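Local structure of ionotropic glutamate receptor bacterial homologue (Nostoc punctiforme, 2PYY) at residues K113-T118 with A154-A159. The protein binds L-glutamate in the cleft of its ligand-binding core, which probably serves as the extracellular sensor of a bacterial glutamate receptor channel. Residues are numbered along the deposited sequence; the frame is centred on the assembly and turned at random.
With GLU (glutamic acid), chain E.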
loop_
_atom_site.group_PDB
_atom_site.type_symbol
_atom_site.label_atom_id
_atom_site.label_comp_id
_atom_site.label_asym_id
_atom_site.label_seq_id
_atom_site.Cartn_x
_atom_site.Cartn_y
_atom_site.Cartn_z
ATOM N N LYS B 113 15.698 -0.323 -16.030
ATOM C CA LYS B 113 16.449 0.760 -15.393
ATOM C C LYS B 113 16.609 0.463 -13.898
ATOM O O LYS B 113 16.047 -0.504 -13.388
ATOM C CB LYS B 113 15.698 2.086 -15.554
ATOM C CG LYS B 113 15.451 2.511 -16.987
ATOM C CD LYS B 113 16.748 2.874 -17.693
ATOM C CE LYS B 113 16.482 3.321 -19.118
ATOM N NZ LYS B 113 17.751 3.642 -19.835
ATOM N N VAL B 114 17.369 1.313 -13.212
ATOM C CA VAL B 114 17.613 1.192 -11.774
ATOM C C VAL B 114 17.030 2.413 -11.061
ATOM O O VAL B 114 17.461 3.543 -11.298
ATOM C CB VAL B 114 19.121 1.133 -11.453
ATOM C CG1 VAL B 114 19.328 1.165 -9.945
ATOM C CG2 VAL B 114 19.734 -0.138 -12.044
ATOM N N VAL B 115 16.056 2.177 -10.189
ATOM C CA VAL B 115 15.400 3.254 -9.452
ATOM C C VAL B 115 15.703 3.217 -7.954
ATOM O O VAL B 115 15.506 2.197 -7.308
ATOM C CB VAL B 115 13.882 3.179 -9.650
ATOM C CG1 VAL B 115 13.201 4.293 -8.873
ATOM C CG2 VAL B 115 13.558 3.271 -11.133
ATOM N N ALA B 116 16.179 4.335 -7.411
ATOM C CA ALA B 116 16.505 4.424 -5.993
ATOM C C ALA B 116 15.332 4.922 -5.160
ATOM O O ALA B 116 14.528 5.738 -5.614
ATOM C CB ALA B 116 17.693 5.339 -5.793
ATOM N N THR B 117 15.238 4.411 -3.938
ATOM C CA THR B 117 14.192 4.803 -3.008
ATOM C C THR B 117 14.580 4.267 -1.629
ATOM O O THR B 117 15.598 3.580 -1.483
ATOM C CB THR B 117 12.804 4.247 -3.445
ATOM O OG1 THR B 117 11.771 4.912 -2.706
ATOM C CG2 THR B 117 12.713 2.748 -3.199
ATOM N N THR B 118 13.781 4.584 -0.619
ATOM C CA THR B 118 14.079 4.121 0.732
ATOM C C THR B 118 13.701 2.659 0.935
ATOM O O THR B 118 12.719 2.173 0.381
ATOM C CB THR B 118 13.361 4.977 1.813
ATOM O OG1 THR B 118 11.949 4.916 1.620
ATOM C CG2 THR B 118 13.814 6.428 1.737
ATOM N N ALA B 154 16.896 6.930 -11.913
ATOM C CA ALA B 154 15.778 7.718 -11.431
ATOM C C ALA B 154 15.473 7.399 -9.973
ATOM O O ALA B 154 16.066 6.498 -9.379
ATOM C CB ALA B 154 14.544 7.437 -12.275
ATOM N N VAL B 155 14.539 8.155 -9.410
ATOM C CA VAL B 155 14.091 7.966 -8.039
ATOM C C VAL B 155 12.562 7.973 -8.033
ATOM O O VAL B 155 11.935 8.786 -8.708
ATOM C CB VAL B 155 14.577 9.108 -7.119
ATOM C CG1 VAL B 155 13.942 8.978 -5.747
ATOM C CG2 VAL B 155 16.080 9.100 -7.009
ATOM N N VAL B 156 11.967 7.054 -7.287
ATOM C CA VAL B 156 10.517 6.987 -7.158
ATOM C C VAL B 156 10.226 7.078 -5.664
ATOM O O VAL B 156 10.696 6.259 -4.878
ATOM C CB VAL B 156 9.940 5.664 -7.700
ATOM C CG1 VAL B 156 8.466 5.560 -7.346
ATOM C CG2 VAL B 156 10.113 5.604 -9.215
ATOM N N PHE B 157 9.447 8.080 -5.278
ATOM C CA PHE B 157 9.135 8.278 -3.880
ATOM C C PHE B 157 7.864 9.111 -3.750
ATOM O O PHE B 157 7.233 9.470 -4.752
ATOM C CB PHE B 157 10.338 8.959 -3.219
ATOM C CG PHE B 157 10.432 8.744 -1.742
ATOM C CD1 PHE B 157 10.221 7.493 -1.192
ATOM C CD2 PHE B 157 10.764 9.801 -0.897
ATOM C CE1 PHE B 157 10.342 7.289 0.198
ATOM C CE2 PHE B 157 10.888 9.614 0.488
ATOM C CZ PHE B 157 10.677 8.358 1.036
ATOM N N ASP B 158 7.478 9.409 -2.520
ATOM C CA ASP B 158 6.269 10.195 -2.269
ATOM C C ASP B 158 6.359 11.587 -2.918
ATOM O O ASP B 158 7.298 12.348 -2.663
ATOM C CB ASP B 158 6.055 10.285 -0.757
ATOM C CG ASP B 158 5.928 8.912 -0.121
ATOM O OD1 ASP B 158 6.859 8.104 -0.267
ATOM O OD2 ASP B 158 4.908 8.637 0.517
ATOM N N ALA B 159 5.379 11.905 -3.763
ATOM C CA ALA B 159 5.354 13.185 -4.486
ATOM C C ALA B 159 5.613 14.431 -3.636
ATOM O O ALA B 159 6.437 15.279 -3.998
ATOM C CB ALA B 159 4.025 13.333 -5.250
HETATM N N GLU E . 4.855 6.913 2.472
HETATM C CA GLU E . 5.992 5.946 2.513
HETATM C C GLU E . 5.557 4.666 3.221
HETATM O O GLU E . 4.625 4.748 4.049
HETATM C CB GLU E . 7.178 6.558 3.260
HETATM C CG GLU E . 8.433 5.691 3.249
HETATM C CD GLU E . 9.547 6.249 4.126
HETATM O OE1 GLU E . 10.686 5.749 4.031
HETATM O OE2 GLU E . 9.277 7.183 4.913
HETATM O OXT GLU E . 6.150 3.603 2.950
#
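Thr118 and Phe157 meet at the C-terminal ends of two neighbouring parallel strands, 114-118 and 154-158, in the mixed sheet of one lobe of a periplasmic-binding-protein fold. The pair is a worked example of a ligand pocket lined by strand ends: here the two strands, their short axes at 39°, pair through Val115-Ala154 and Ala116-Val155 and then separate, so that Thr118, Phe157 and Asp158 at their ends face the ligand. Thr118 OG1 approaches the Phe157 ring obliquely, 3.2 Å from CE1, and gives its hydrogen to OE1 of the bound glutamate at 2.8 Å. That oxygen sits in the plane of the ring, at its edge. Asp158 OD2 accepts a hydrogen bond from the ligand's amino nitrogen, 2.6 Å from GLU N, while Asp158 OD1 lies above one face of the ring, near the rim. Tyr186 OH, bonded to the same OD2, helps fix the carboxylate.

Behind this first shell the strands are joined by backbone bonds. Ala116 N to Ala154 O is firm at 2.9 Å, whereas the flanking bonds, Ala154 N to Val114 O and Val156 N to Ala116 O, are weak. Past the Val156 N bond, a side chain takes over: with OG1 anti to the backbone N (chi1 -166°), the Thr117 hydroxyl reaches across to Val156 O, bridging the widening gap. On the sheet face carrying Val115 and Val156, helix 122-129 packs through Leu127; on the face of Ala116 and Val155, helix 140-148 does so through Ala146 and Leu147. Between Val115 and Val156 contact is tight, Val115 CG1 standing 3.4 Å from Val156 CG2.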